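Local atomic coordinates of methyltransferase FkbM (Methylobacillus flagellatus KT, PDB entry 2PY6), a protein that probably transfers a methyl group to an acceptor that is not yet established. Residues R254-I258 against I328-D334; T101-T105 against I132-I138; M19-F23 against Y191-N195. All blocks are in the same frame, centred on the assembly; numbering follows the deposited sequence.

Interaction 1 (R254-I258 against I328-D334); sequences RVWMI and IDDIIDD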
ATOM      1  N   ARG A 254      13.355  31.321 -19.749  1.00 27.10           N
ATOM      2  CA  ARG A 254      12.155  31.842 -19.135  1.00 26.07           C
ATOM      3  C   ARG A 254      11.016  30.858 -19.180  1.00 25.09           C
ATOM      4  O   ARG A 254      10.898  30.079 -20.126  1.00 27.40           O
ATOM      5  CB  ARG A 254      11.747  33.091 -19.908  1.00 26.40           C
ATOM      6  CG  ARG A 254      10.806  34.068 -19.242  1.00 25.56           C
ATOM      7  CD  ARG A 254      11.333  34.745 -18.001  1.00 26.90           C
ATOM      8  NE  ARG A 254      10.385  35.779 -17.567  1.00 26.25           N
ATOM      9  CZ  ARG A 254       9.211  35.556 -16.975  1.00 25.96           C
ATOM     10  NH1 ARG A 254       8.797  34.316 -16.671  1.00 29.06           N
ATOM     11  NH2 ARG A 254       8.442  36.581 -16.664  1.00 26.81           N
ATOM     12  N   VAL A 255      10.191  30.865 -18.134  1.00 26.58           N
ATOM     13  CA  VAL A 255       8.947  30.113 -18.163  1.00 27.15           C
ATOM     14  C   VAL A 255       7.809  30.978 -17.643  1.00 26.22           C
ATOM     15  O   VAL A 255       7.876  31.482 -16.546  1.00 24.36           O
ATOM     16  CB  VAL A 255       9.022  28.781 -17.382  1.00 28.91           C
ATOM     17  CG1 VAL A 255       7.659  28.103 -17.376  1.00 21.75           C
ATOM     18  CG2 VAL A 255      10.081  27.858 -18.006  1.00 30.78           C
ATOM     19  N   TRP A 256       6.773  31.145 -18.459  1.00 26.72           N
ATOM     20  CA  TRP A 256       5.543  31.811 -18.037  1.00 24.87           C
ATOM     21  C   TRP A 256       4.482  30.743 -17.866  1.00 25.31           C
ATOM     22  O   TRP A 256       4.017  30.158 -18.838  1.00 29.78           O
ATOM     23  CB  TRP A 256       5.040  32.767 -19.084  1.00 27.49           C
ATOM     24  CG  TRP A 256       5.952  33.859 -19.464  1.00 29.43           C
ATOM     25  CD1 TRP A 256       6.060  35.087 -18.862  1.00 24.44           C
ATOM     26  CD2 TRP A 256       6.840  33.872 -20.584  1.00 23.62           C
ATOM     27  NE1 TRP A 256       6.967  35.848 -19.533  1.00 30.57           N
ATOM     28  CE2 TRP A 256       7.451  35.142 -20.607  1.00 27.93           C
ATOM     29  CE3 TRP A 256       7.154  32.939 -21.591  1.00 24.57           C
ATOM     30  CZ2 TRP A 256       8.384  35.509 -21.585  1.00 26.95           C
ATOM     31  CZ3 TRP A 256       8.063  33.301 -22.552  1.00 29.35           C
ATOM     32  CH2 TRP A 256       8.698  34.567 -22.532  1.00 27.50           C
HETATM   33  N   MSE A 257       4.120  30.467 -16.621  1.00 28.37           N
HETATM   34  CA  MSE A 257       3.104  29.488 -16.310  1.00 27.47           C
HETATM   35  C   MSE A 257       1.731  30.165 -16.138  1.00 27.94           C
HETATM   36  O   MSE A 257       1.580  31.036 -15.277  1.00 26.89           O
HETATM   37  CB  MSE A 257       3.481  28.731 -15.029  1.00 25.04           C
HETATM   38  CG  MSE A 257       4.793  27.981 -15.091  1.00 28.24           C
HETATM   39 SE   MSE A 257       5.119  26.883 -13.533  0.75 29.55          SE
HETATM   40  CE  MSE A 257       4.389  25.600 -13.811  1.00 19.39           C
ATOM     41  N   ILE A 258       0.744  29.720 -16.927  1.00 26.73           N
ATOM     42  CA  ILE A 258      -0.623  30.285 -16.943  1.00 26.55           C
ATOM     43  C   ILE A 258      -1.619  29.243 -16.478  1.00 26.18           C
ATOM     44  O   ILE A 258      -1.761  28.200 -17.112  1.00 26.47           O
ATOM     45  CB  ILE A 258      -1.021  30.767 -18.370  1.00 26.01           C
ATOM     46  CG1 ILE A 258       0.087  31.677 -18.959  1.00 26.62           C
ATOM     47  CG2 ILE A 258      -2.381  31.488 -18.361  1.00 27.65           C
ATOM     48  CD1 ILE A 258      -0.164  32.034 -20.390  1.00 27.95           C
ATOM     49  N   ILE A 328      -2.365  35.618 -24.282  1.00 28.70           N
ATOM     50  CA  ILE A 328      -0.938  35.264 -24.097  1.00 29.13           C
ATOM     51  C   ILE A 328       0.027  36.397 -24.474  1.00 27.90           C
ATOM     52  O   ILE A 328       0.984  36.637 -23.751  1.00 27.17           O
ATOM     53  CB  ILE A 328      -0.588  33.968 -24.891  1.00 31.54           C
ATOM     54  CG1 ILE A 328      -1.183  32.762 -24.169  1.00 25.98           C
ATOM     55  CG2 ILE A 328       0.942  33.753 -25.014  1.00 28.48           C
ATOM     56  CD1 ILE A 328      -1.361  31.527 -25.016  1.00 28.39           C
ATOM     57  N   ASP A 329      -0.235  37.059 -25.601  1.00 24.87           N
ATOM     58  CA  ASP A 329       0.561  38.171 -26.087  1.00 27.10           C
ATOM     59  C   ASP A 329       0.652  39.299 -25.048  1.00 26.83           C
ATOM     60  O   ASP A 329       1.625  40.015 -25.009  1.00 27.58           O
ATOM     61  CB  ASP A 329      -0.034  38.767 -27.379  1.00 23.21           C
ATOM     62  CG  ASP A 329       0.137  37.878 -28.599  1.00 29.58           C
ATOM     63  OD1 ASP A 329       1.069  37.065 -28.637  1.00 28.49           O
ATOM     64  OD2 ASP A 329      -0.651  38.037 -29.557  1.00 29.64           O
ATOM     65  N   ASP A 330      -0.370  39.480 -24.232  1.00 31.96           N
ATOM     66  CA  ASP A 330      -0.327  40.521 -23.143  1.00 31.19           C
ATOM     67  C   ASP A 330       0.287  39.987 -21.841  1.00 25.66           C
ATOM     68  O   ASP A 330       0.905  40.726 -21.103  1.00 26.94           O
ATOM     69  CB  ASP A 330      -1.704  41.143 -22.879  1.00 30.02           C
ATOM     70  CG  ASP A 330      -1.619  42.420 -22.038  1.00 33.19           C
ATOM     71  OD1 ASP A 330      -0.832  43.328 -22.386  1.00 39.37           O
ATOM     72  OD2 ASP A 330      -2.357  42.529 -21.041  1.00 31.45           O
ATOM     73  N   ILE A 331       0.124  38.703 -21.570  1.00 29.74           N
ATOM     74  CA  ILE A 331       0.649  38.079 -20.328  1.00 28.26           C
ATOM     75  C   ILE A 331       2.174  38.031 -20.309  1.00 29.04           C
ATOM     76  O   ILE A 331       2.806  38.332 -19.284  1.00 32.26           O
ATOM     77  CB  ILE A 331       0.081  36.622 -20.153  1.00 29.64           C
ATOM     78  CG1 ILE A 331      -1.436  36.645 -19.939  1.00 27.21           C
ATOM     79  CG2 ILE A 331       0.770  35.882 -18.985  1.00 29.31           C
ATOM     80  CD1 ILE A 331      -2.150  35.270 -20.104  1.00 26.37           C
ATOM     81  N   ILE A 332       2.755  37.613 -21.431  1.00 27.43           N
ATOM     82  CA  ILE A 332       4.207  37.473 -21.571  1.00 27.16           C
ATOM     83  C   ILE A 332       4.867  38.794 -21.925  1.00 29.34           C
ATOM     84  O   ILE A 332       4.179  39.737 -22.346  1.00 26.55           O
ATOM     85  CB  ILE A 332       4.596  36.354 -22.601  1.00 27.80           C
ATOM     86  CG1 ILE A 332       4.272  36.716 -24.052  1.00 31.51           C
ATOM     87  CG2 ILE A 332       3.952  35.021 -22.208  1.00 27.32           C
ATOM     88  CD1 ILE A 332       4.507  35.561 -25.023  1.00 28.92           C
ATOM     89  N   ASP A 333       6.192  38.859 -21.733  1.00 28.01           N
ATOM     90  CA  ASP A 333       6.951  40.081 -21.965  1.00 31.76           C
ATOM     91  C   ASP A 333       8.182  39.848 -22.831  1.00 30.75           C
ATOM     92  O   ASP A 333       9.112  40.627 -22.785  1.00 31.02           O
ATOM     93  CB  ASP A 333       7.366  40.713 -20.627  1.00 30.42           C
ATOM     94  CG  ASP A 333       8.162  39.747 -19.743  1.00 35.68           C
ATOM     95  OD1 ASP A 333       8.399  38.573 -20.130  1.00 31.65           O
ATOM     96  OD2 ASP A 333       8.567  40.180 -18.656  1.00 31.84           O
ATOM     97  N   ASP A 334       8.161  38.786 -23.626  1.00 29.92           N
ATOM     98  CA  ASP A 334       9.269  38.452 -24.479  1.00 28.07           C
ATOM     99  C   ASP A 334       8.748  37.466 -25.515  1.00 31.36           C
ATOM    100  O   ASP A 334       7.654  36.896 -25.377  1.00 32.50           O
ATOM    101  CB  ASP A 334      10.413  37.845 -23.661  1.00 28.46           C
ATOM    102  CG  ASP A 334      11.768  37.897 -24.384  1.00 33.64           C
ATOM    103  OD1 ASP A 334      11.846  38.394 -25.528  1.00 29.34           O
ATOM    104  OD2 ASP A 334      12.771  37.434 -23.805  1.00 33.86           O
TER
HETATM  105  O   HOH W   1      10.970  37.663 -19.621  1.00 25.35           O

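Interaction 2 (T101-T105 against I132-I138); sequences TDRFT and ICRTHGI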
ATOM      1  N   THR A 101     -18.234 -11.694  -9.355  1.00 23.63           N
ATOM      2  CA  THR A 101     -18.228 -12.119 -10.732  1.00 23.85           C
ATOM      3  C   THR A 101     -18.977 -13.437 -10.889  1.00 24.77           C
ATOM      4  O   THR A 101     -19.641 -13.637 -11.915  1.00 26.96           O
ATOM      5  CB  THR A 101     -16.805 -12.306 -11.279  1.00 27.11           C
ATOM      6  OG1 THR A 101     -16.032 -11.129 -11.024  1.00 23.96           O
ATOM      7  CG2 THR A 101     -16.835 -12.597 -12.786  1.00 26.29           C
ATOM      8  N   ASP A 102     -18.843 -14.348  -9.905  1.00 25.97           N
ATOM      9  CA  ASP A 102     -19.595 -15.608  -9.922  1.00 27.43           C
ATOM     10  C   ASP A 102     -21.115 -15.377  -9.907  1.00 27.98           C
ATOM     11  O   ASP A 102     -21.841 -16.092 -10.570  1.00 29.17           O
ATOM     12  CB  ASP A 102     -19.200 -16.549  -8.765  1.00 25.96           C
ATOM     13  CG  ASP A 102     -17.879 -17.284  -9.003  1.00 28.77           C
ATOM     14  OD1 ASP A 102     -17.359 -17.317 -10.160  1.00 30.82           O
ATOM     15  OD2 ASP A 102     -17.354 -17.852  -8.018  1.00 25.93           O
ATOM     16  N   ARG A 103     -21.587 -14.378  -9.165  1.00 27.92           N
ATOM     17  CA  ARG A 103     -23.012 -14.063  -9.137  1.00 28.63           C
ATOM     18  C   ARG A 103     -23.509 -13.534 -10.504  1.00 28.16           C
ATOM     19  O   ARG A 103     -24.614 -13.864 -10.960  1.00 23.62           O
ATOM     20  CB  ARG A 103     -23.286 -13.063  -8.010  1.00 31.88           C
ATOM     21  CG  ARG A 103     -24.745 -12.607  -7.839  1.00 31.37           C
ATOM     22  CD  ARG A 103     -25.736 -13.745  -7.709  1.00 45.60           C
ATOM     23  NE  ARG A 103     -27.097 -13.241  -7.432  1.00 52.57           N
ATOM     24  CZ  ARG A 103     -28.248 -13.810  -7.823  1.00 55.07           C
ATOM     25  NH1 ARG A 103     -28.267 -14.913  -8.583  1.00 59.68           N
ATOM     26  NH2 ARG A 103     -29.406 -13.236  -7.489  1.00 53.22           N
ATOM     27  N   PHE A 104     -22.661 -12.750 -11.159  1.00 27.23           N
ATOM     28  CA  PHE A 104     -22.931 -12.205 -12.466  1.00 29.08           C
ATOM     29  C   PHE A 104     -23.058 -13.293 -13.528  1.00 28.17           C
ATOM     30  O   PHE A 104     -24.014 -13.295 -14.292  1.00 25.97           O
ATOM     31  CB  PHE A 104     -21.826 -11.193 -12.822  1.00 28.26           C
ATOM     32  CG  PHE A 104     -21.636 -10.956 -14.305  1.00 30.37           C
ATOM     33  CD1 PHE A 104     -22.668 -10.466 -15.092  1.00 25.93           C
ATOM     34  CD2 PHE A 104     -20.390 -11.137 -14.886  1.00 25.84           C
ATOM     35  CE1 PHE A 104     -22.478 -10.221 -16.431  1.00 25.31           C
ATOM     36  CE2 PHE A 104     -20.197 -10.899 -16.221  1.00 25.92           C
ATOM     37  CZ  PHE A 104     -21.246 -10.437 -17.000  1.00 27.96           C
ATOM     38  N   THR A 105     -22.094 -14.203 -13.599  1.00 31.53           N
ATOM     39  CA  THR A 105     -22.163 -15.311 -14.594  1.00 29.80           C
ATOM     40  C   THR A 105     -23.425 -16.149 -14.358  1.00 31.32           C
ATOM     41  O   THR A 105     -24.064 -16.572 -15.316  1.00 30.49           O
ATOM     42  CB  THR A 105     -20.867 -16.179 -14.648  1.00 28.09           C
ATOM     43  OG1 THR A 105     -20.626 -16.803 -13.392  1.00 31.36           O
ATOM     44  CG2 THR A 105     -19.669 -15.333 -14.981  1.00 28.51           C
ATOM     45  N   ILE A 132     -14.186 -13.240 -19.353  1.00 27.67           N
ATOM     46  CA  ILE A 132     -15.308 -13.823 -18.606  1.00 28.94           C
ATOM     47  C   ILE A 132     -16.579 -13.836 -19.453  1.00 30.23           C
ATOM     48  O   ILE A 132     -17.297 -14.840 -19.510  1.00 32.48           O
ATOM     49  CB  ILE A 132     -15.632 -13.014 -17.315  1.00 31.13           C
ATOM     50  CG1 ILE A 132     -14.543 -13.224 -16.253  1.00 36.32           C
ATOM     51  CG2 ILE A 132     -17.022 -13.378 -16.758  1.00 31.81           C
ATOM     52  CD1 ILE A 132     -14.335 -14.657 -15.837  1.00 37.28           C
ATOM     53  N   CYS A 133     -16.854 -12.707 -20.104  1.00 30.28           N
ATOM     54  CA  CYS A 133     -18.032 -12.575 -20.941  1.00 28.24           C
ATOM     55  C   CYS A 133     -17.980 -13.517 -22.113  1.00 29.75           C
ATOM     56  O   CYS A 133     -18.962 -14.193 -22.370  1.00 29.79           O
ATOM     57  CB  CYS A 133     -18.218 -11.128 -21.410  1.00 27.08           C
ATOM     58  SG  CYS A 133     -18.643  -9.996 -20.036  1.00 29.51           S
ATOM     59  N   ARG A 134     -16.843 -13.583 -22.810  1.00 29.84           N
ATOM     60  CA  ARG A 134     -16.703 -14.481 -23.979  1.00 29.05           C
ATOM     61  C   ARG A 134     -16.872 -15.941 -23.618  1.00 28.67           C
ATOM     62  O   ARG A 134     -17.611 -16.668 -24.294  1.00 24.84           O
ATOM     63  CB  ARG A 134     -15.371 -14.271 -24.716  1.00 29.78           C
ATOM     64  CG  ARG A 134     -15.249 -12.878 -25.368  1.00 32.58           C
ATOM     65  CD  ARG A 134     -14.036 -12.787 -26.259  1.00 31.07           C
ATOM     66  NE  ARG A 134     -12.731 -12.966 -25.591  1.00 31.80           N
ATOM     67  CZ  ARG A 134     -11.872 -11.990 -25.254  1.00 30.89           C
ATOM     68  NH1 ARG A 134     -12.148 -10.718 -25.472  1.00 32.85           N
ATOM     69  NH2 ARG A 134     -10.705 -12.283 -24.684  1.00 31.20           N
ATOM     70  N   THR A 135     -16.209 -16.359 -22.544  1.00 29.72           N
ATOM     71  CA  THR A 135     -16.316 -17.730 -22.033  1.00 29.70           C
ATOM     72  C   THR A 135     -17.782 -18.124 -21.839  1.00 28.30           C
ATOM     73  O   THR A 135     -18.193 -19.208 -22.219  1.00 26.13           O
ATOM     74  CB  THR A 135     -15.548 -17.877 -20.664  1.00 31.09           C
ATOM     75  OG1 THR A 135     -14.134 -17.753 -20.874  1.00 29.38           O
ATOM     76  CG2 THR A 135     -15.803 -19.219 -20.022  1.00 34.14           C
ATOM     77  N   HIS A 136     -18.572 -17.255 -21.218  1.00 28.40           N
ATOM     78  CA  HIS A 136     -19.967 -17.582 -20.993  1.00 29.34           C
ATOM     79  C   HIS A 136     -20.937 -17.080 -22.055  1.00 29.33           C
ATOM     80  O   HIS A 136     -22.127 -17.190 -21.863  1.00 34.13           O
ATOM     81  CB  HIS A 136     -20.384 -17.105 -19.619  1.00 28.32           C
ATOM     82  CG  HIS A 136     -19.595 -17.725 -18.516  1.00 34.80           C
ATOM     83  ND1 HIS A 136     -18.439 -17.160 -18.018  1.00 34.04           N
ATOM     84  CD2 HIS A 136     -19.775 -18.883 -17.836  1.00 30.60           C
ATOM     85  CE1 HIS A 136     -17.953 -17.934 -17.066  1.00 35.26           C
ATOM     86  NE2 HIS A 136     -18.748 -18.983 -16.933  1.00 30.97           N
ATOM     87  N   GLY A 137     -20.453 -16.561 -23.169  1.00 29.03           N
ATOM     88  CA  GLY A 137     -21.333 -16.068 -24.223  1.00 31.81           C
ATOM     89  C   GLY A 137     -22.275 -14.944 -23.786  1.00 31.85           C
ATOM     90  O   GLY A 137     -23.428 -14.881 -24.230  1.00 32.13           O
ATOM     91  N   ILE A 138     -21.769 -14.037 -22.951  1.00 31.41           N
ATOM     92  CA  ILE A 138     -22.560 -12.940 -22.407  1.00 30.77           C
ATOM     93  C   ILE A 138     -22.352 -11.717 -23.274  1.00 30.74           C
ATOM     94  O   ILE A 138     -21.230 -11.261 -23.387  1.00 30.44           O
ATOM     95  CB  ILE A 138     -22.142 -12.558 -20.949  1.00 30.77           C
ATOM     96  CG1 ILE A 138     -22.212 -13.777 -20.020  1.00 29.53           C
ATOM     97  CG2 ILE A 138     -23.003 -11.384 -20.424  1.00 28.91           C
ATOM     98  CD1 ILE A 138     -21.589 -13.552 -18.634  1.00 30.56           C
TER

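Interaction 3 (M19-F23 against Y191-N195); sequences MNDSF and YAVLN. With EDO (1,2-ethanediol), chain E.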
HETATM    1  N   MSE A  19      -4.493   1.928 -42.267  1.00 27.96           N
HETATM    2  CA  MSE A  19      -5.511   2.614 -41.500  1.00 27.11           C
HETATM    3  C   MSE A  19      -6.272   3.689 -42.233  1.00 26.97           C
HETATM    4  O   MSE A  19      -7.350   4.098 -41.781  1.00 26.61           O
HETATM    5  CB  MSE A  19      -4.944   3.135 -40.197  1.00 26.55           C
HETATM    6  CG  MSE A  19      -4.382   1.986 -39.374  1.00 32.85           C
HETATM    7 SE   MSE A  19      -4.584   2.425 -37.614  0.75 28.61          SE
HETATM    8  CE  MSE A  19      -3.419   1.417 -36.658  1.00 24.00           C
ATOM      9  N   ASN A  20      -5.700   4.148 -43.338  1.00 28.40           N
ATOM     10  CA  ASN A  20      -6.361   5.080 -44.251  1.00 29.95           C
ATOM     11  C   ASN A  20      -7.545   4.348 -44.896  1.00 31.27           C
ATOM     12  O   ASN A  20      -8.665   4.870 -44.958  1.00 32.23           O
ATOM     13  CB  ASN A  20      -5.359   5.631 -45.299  1.00 30.07           C
ATOM     14  CG  ASN A  20      -4.634   4.524 -46.111  1.00 36.70           C
ATOM     15  OD1 ASN A  20      -4.259   3.452 -45.592  1.00 39.84           O
ATOM     16  ND2 ASN A  20      -4.445   4.793 -47.389  1.00 32.10           N
ATOM     17  N   ASP A  21      -7.315   3.105 -45.304  1.00 29.72           N
ATOM     18  CA  ASP A  21      -8.373   2.319 -45.894  1.00 30.42           C
ATOM     19  C   ASP A  21      -9.481   1.999 -44.906  1.00 28.84           C
ATOM     20  O   ASP A  21     -10.666   2.171 -45.227  1.00 27.40           O
ATOM     21  CB  ASP A  21      -7.808   1.046 -46.505  1.00 31.47           C
ATOM     22  CG  ASP A  21      -6.962   1.326 -47.738  1.00 28.11           C
ATOM     23  OD1 ASP A  21      -7.174   2.365 -48.390  1.00 40.06           O
ATOM     24  OD2 ASP A  21      -6.119   0.485 -48.081  1.00 41.05           O
ATOM     25  N   SER A  22      -9.108   1.526 -43.724  1.00 28.87           N
ATOM     26  CA  SER A  22     -10.087   1.208 -42.699  1.00 29.09           C
ATOM     27  C   SER A  22     -10.897   2.468 -42.293  1.00 28.16           C
ATOM     28  O   SER A  22     -12.100   2.383 -41.960  1.00 27.78           O
ATOM     29  CB  SER A  22      -9.413   0.501 -41.499  1.00 28.63           C
ATOM     30  OG  SER A  22      -8.455   1.326 -40.878  1.00 33.87           O
ATOM     31  N   PHE A  23     -10.245   3.633 -42.329  1.00 26.92           N
ATOM     32  CA  PHE A  23     -10.895   4.915 -42.000  1.00 26.05           C
ATOM     33  C   PHE A  23     -12.099   5.199 -42.913  1.00 27.07           C
ATOM     34  O   PHE A  23     -13.202   5.519 -42.431  1.00 27.24           O
ATOM     35  CB  PHE A  23      -9.866   6.083 -42.043  1.00 24.55           C
ATOM     36  CG  PHE A  23     -10.475   7.477 -42.130  1.00 25.97           C
ATOM     37  CD1 PHE A  23     -11.144   8.040 -41.046  1.00 26.30           C
ATOM     38  CD2 PHE A  23     -10.335   8.239 -43.289  1.00 29.07           C
ATOM     39  CE1 PHE A  23     -11.670   9.324 -41.107  1.00 28.84           C
ATOM     40  CE2 PHE A  23     -10.842   9.528 -43.356  1.00 29.77           C
ATOM     41  CZ  PHE A  23     -11.509  10.080 -42.259  1.00 31.18           C
ATOM     42  N   TYR A 191      -5.088   8.670 -38.424  1.00 28.91           N
ATOM     43  CA  TYR A 191      -6.063   7.668 -38.818  1.00 24.38           C
ATOM     44  C   TYR A 191      -6.472   6.723 -37.692  1.00 26.56           C
ATOM     45  O   TYR A 191      -7.643   6.374 -37.588  1.00 27.97           O
ATOM     46  CB  TYR A 191      -5.621   6.911 -40.053  1.00 27.52           C
ATOM     47  CG  TYR A 191      -5.679   7.737 -41.338  1.00 27.35           C
ATOM     48  CD1 TYR A 191      -6.854   8.347 -41.755  1.00 33.58           C
ATOM     49  CD2 TYR A 191      -4.573   7.850 -42.157  1.00 34.02           C
ATOM     50  CE1 TYR A 191      -6.907   9.085 -42.924  1.00 40.22           C
ATOM     51  CE2 TYR A 191      -4.616   8.583 -43.321  1.00 31.06           C
ATOM     52  CZ  TYR A 191      -5.778   9.190 -43.713  1.00 33.73           C
ATOM     53  OH  TYR A 191      -5.817   9.916 -44.896  1.00 34.77           O
ATOM     54  N   ALA A 192      -5.538   6.397 -36.795  1.00 26.90           N
ATOM     55  CA  ALA A 192      -5.820   5.542 -35.629  1.00 29.27           C
ATOM     56  C   ALA A 192      -6.827   6.236 -34.677  1.00 27.46           C
ATOM     57  O   ALA A 192      -7.800   5.638 -34.217  1.00 26.09           O
ATOM     58  CB  ALA A 192      -4.504   5.181 -34.913  1.00 26.91           C
ATOM     59  N   VAL A 193      -6.630   7.528 -34.427  1.00 30.54           N
ATOM     60  CA  VAL A 193      -7.566   8.271 -33.560  1.00 31.33           C
ATOM     61  C   VAL A 193      -8.979   8.380 -34.156  1.00 31.27           C
ATOM     62  O   VAL A 193      -9.969   8.225 -33.463  1.00 33.96           O
ATOM     63  CB  VAL A 193      -7.011   9.674 -33.268  1.00 32.10           C
ATOM     64  CG1 VAL A 193      -8.077  10.587 -32.566  1.00 34.93           C
ATOM     65  CG2 VAL A 193      -5.728   9.549 -32.452  1.00 38.57           C
ATOM     66  N   LEU A 194      -9.051   8.689 -35.442  1.00 31.01           N
ATOM     67  CA  LEU A 194     -10.316   8.795 -36.142  1.00 29.90           C
ATOM     68  C   LEU A 194     -10.978   7.425 -36.231  1.00 28.64           C
ATOM     69  O   LEU A 194     -12.189   7.329 -36.112  1.00 34.44           O
ATOM     70  CB  LEU A 194     -10.109   9.383 -37.524  1.00 28.42           C
ATOM     71  CG  LEU A 194      -9.439  10.758 -37.611  1.00 31.43           C
ATOM     72  CD1 LEU A 194      -9.284  11.132 -39.082  1.00 24.12           C
ATOM     73  CD2 LEU A 194     -10.173  11.881 -36.849  1.00 29.23           C
ATOM     74  N   ASN A 195     -10.202   6.372 -36.432  1.00 26.29           N
ATOM     75  CA  ASN A 195     -10.763   5.025 -36.435  1.00 27.01           C
ATOM     76  C   ASN A 195     -11.309   4.655 -35.058  1.00 27.45           C
ATOM     77  O   ASN A 195     -12.371   4.056 -34.987  1.00 27.56           O
ATOM     78  CB  ASN A 195      -9.781   3.990 -36.959  1.00 29.80           C
ATOM     79  CG  ASN A 195      -9.547   4.128 -38.452  1.00 34.20           C
ATOM     80  OD1 ASN A 195     -10.304   4.790 -39.124  1.00 41.54           O
ATOM     81  ND2 ASN A 195      -8.475   3.553 -38.953  1.00 29.80           N
TER
HETATM   82  C1  EDO E 412      -2.123   4.201 -41.791  1.00 41.21           C
HETATM   83  O1  EDO E 412      -1.452   2.932 -41.845  1.00 27.98           O
HETATM   84  C2  EDO E 412      -1.362   5.330 -42.459  1.00 29.86           C
HETATM   85  O2  EDO E 412      -2.131   5.894 -43.548  1.00 47.45           O

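Interaction 1 (R254-I258 against I328-D334)
Trp256 carries CG beside its backbone N (chi1 -60°), and its indole lies under Ile332, whose CG2, anti to the carbonyl carbon, sits over the ring. Ile332 CG2 stands 3.6 Å from the centroid of the Trp256 five-membered ring, a CH-pi contact, and Arg254 CG lies over the opposite face, toward its rim. At the edge, Trp256 NE1 donates to Asp333 OD1 at 3.1 Å; the oxygen sits in the ring plane, but the bond is bent (140°) and meets OD1 from above the carboxylate plane of Asp333. A water links the same OD1 to Arg254 NE, weakly on the arginine side. Arg254 NH2 makes a long, purely electrostatic salt bridge to Asp333 OD1 at 4.0 Å, while NH1 is tied to Thr285. The strand belongs to the parallel part of the Rossmann-like methyltransferase sheet, between strands 229-233 and 284-287, and helix 328-331 with its trailing loop packs against it. With an alanine at Trp256, Ile332 CG2 is likely to lose the ring face it rests on and Asp333 OD1 its indole donor. Ile258 and Ile331 meet tip to tip, CD1 to CD1 at 3.8 Å, and Ile258 CD1 also touches Ile328 CG1.

Interaction 2 (T101-T105 against I132-I138)
Thr105 presses its methyl into the angle between Ile132 and His136. Its OG1 lies between the backbone N and the carbonyl carbon (chi1 61°), where it donates to Asp102 O of its own helix; CG2 is thereby turned across the contact. Thr105 CG2 meets Ile132 CG2 at 3.7 Å and lies over one face of the His136 imidazole, 4.0 Å from the ring centroid in a CH-pi contact. Thr135 CG2 lies over the opposite face. Rotation of the imidazole is fixed by His136 ND1, which donates nearly straight to Ile132 O at 3.0 Å; the backbone N of His136 reaches the same oxygen from the other side of the carbonyl plane. Phe104 swings its ring out anti to its own N (chi1 157°), and CZ comes within 3.5 Å of Ile138 CD1. Cys133 SG sits at the ring edge, a sulfur-aromatic contact, and Val56, Leu58, Val82 and Ala116 of strands 54-58, 77-82 and 114-118 also pack on this phenylalanine. Gly137, with positive phi, is the C-prime residue of the Schellman motif ending helix 123-135. Helices 101-109 and 123-135 are successive beta-alpha-beta crossovers, linking parallel strands 96-99, 114-118 and 140-142 of an alpha/beta domain.

Interaction 3 (M19-F23 against Y191-N195)
Asn195 supplies the polar link to Met19, a selenomethionine here: its ND2 donates to Met19 O at 3.1 Å, nearly straight, in the carbonyl plane and on a lone pair. The same oxygen takes the backbone N of Phe23 and the hydroxyl of Ser22, the latter from above the carbonyl plane, so three donors grip one buried acceptor and the amide of Asn195 is held in place. Asn195 OD1 lies 2.9 Å from Phe23 CA, near the plane of the phenylalanine ring at its edge.

The aromatic contacts centre on Tyr191. Asn20 CA stands almost over the middle of its ring, 3.9 Å from the centroid, a CH-pi contact of backbone on ring. Phe23 throws its CG anti to the backbone N (chi1 163°), which brings its ring across that of Tyr191, obliquely, with the planes at 45°, and Phe23 CD2 comes to 3.5 Å from Tyr191 CE1.

Apolar packing fills in around them. Leu194 CD1 touches Phe23 CE1 at 3.6 Å, and Met19 SE rests against Ala192 CB at 3.9 Å. A bound 1,2-ethanediol, probably from the crystallisation liquor, takes a weak hydrogen bond from Met19 N and lies beside Tyr191.

Helices 171-180 and 203-208 cover the flanks, through Phe174 on Phe23 and Tyr204 on Met19. The axes of the two short segments run in the same general sense, inclined at 28° and 9.2 Å apart at closest approach: a helix pair within an all-helical cluster.

From the N terminus, helix 19-32 opens interaction 3, which closes when 191-195 arrives, 168 residues after the end of 19-23. Within that long excursion the chain builds the sheet containing strands 54-58 and 114-118, and there interaction 2 closes a much shorter loop between helices 101-109 and 123-135; it is therefore enclosed by interaction 3. Interaction 1 follows in series, tying strand 254-258 of the methyltransferase sheet to helix 328-331 and the loop after it, and none of the three cross. Interactions 1 and 2 lie on opposite sides of the chain's centre, their own centres about 55 Å apart, while interaction 3 joins the chain's start to a helix preceding the methyltransferase sheet.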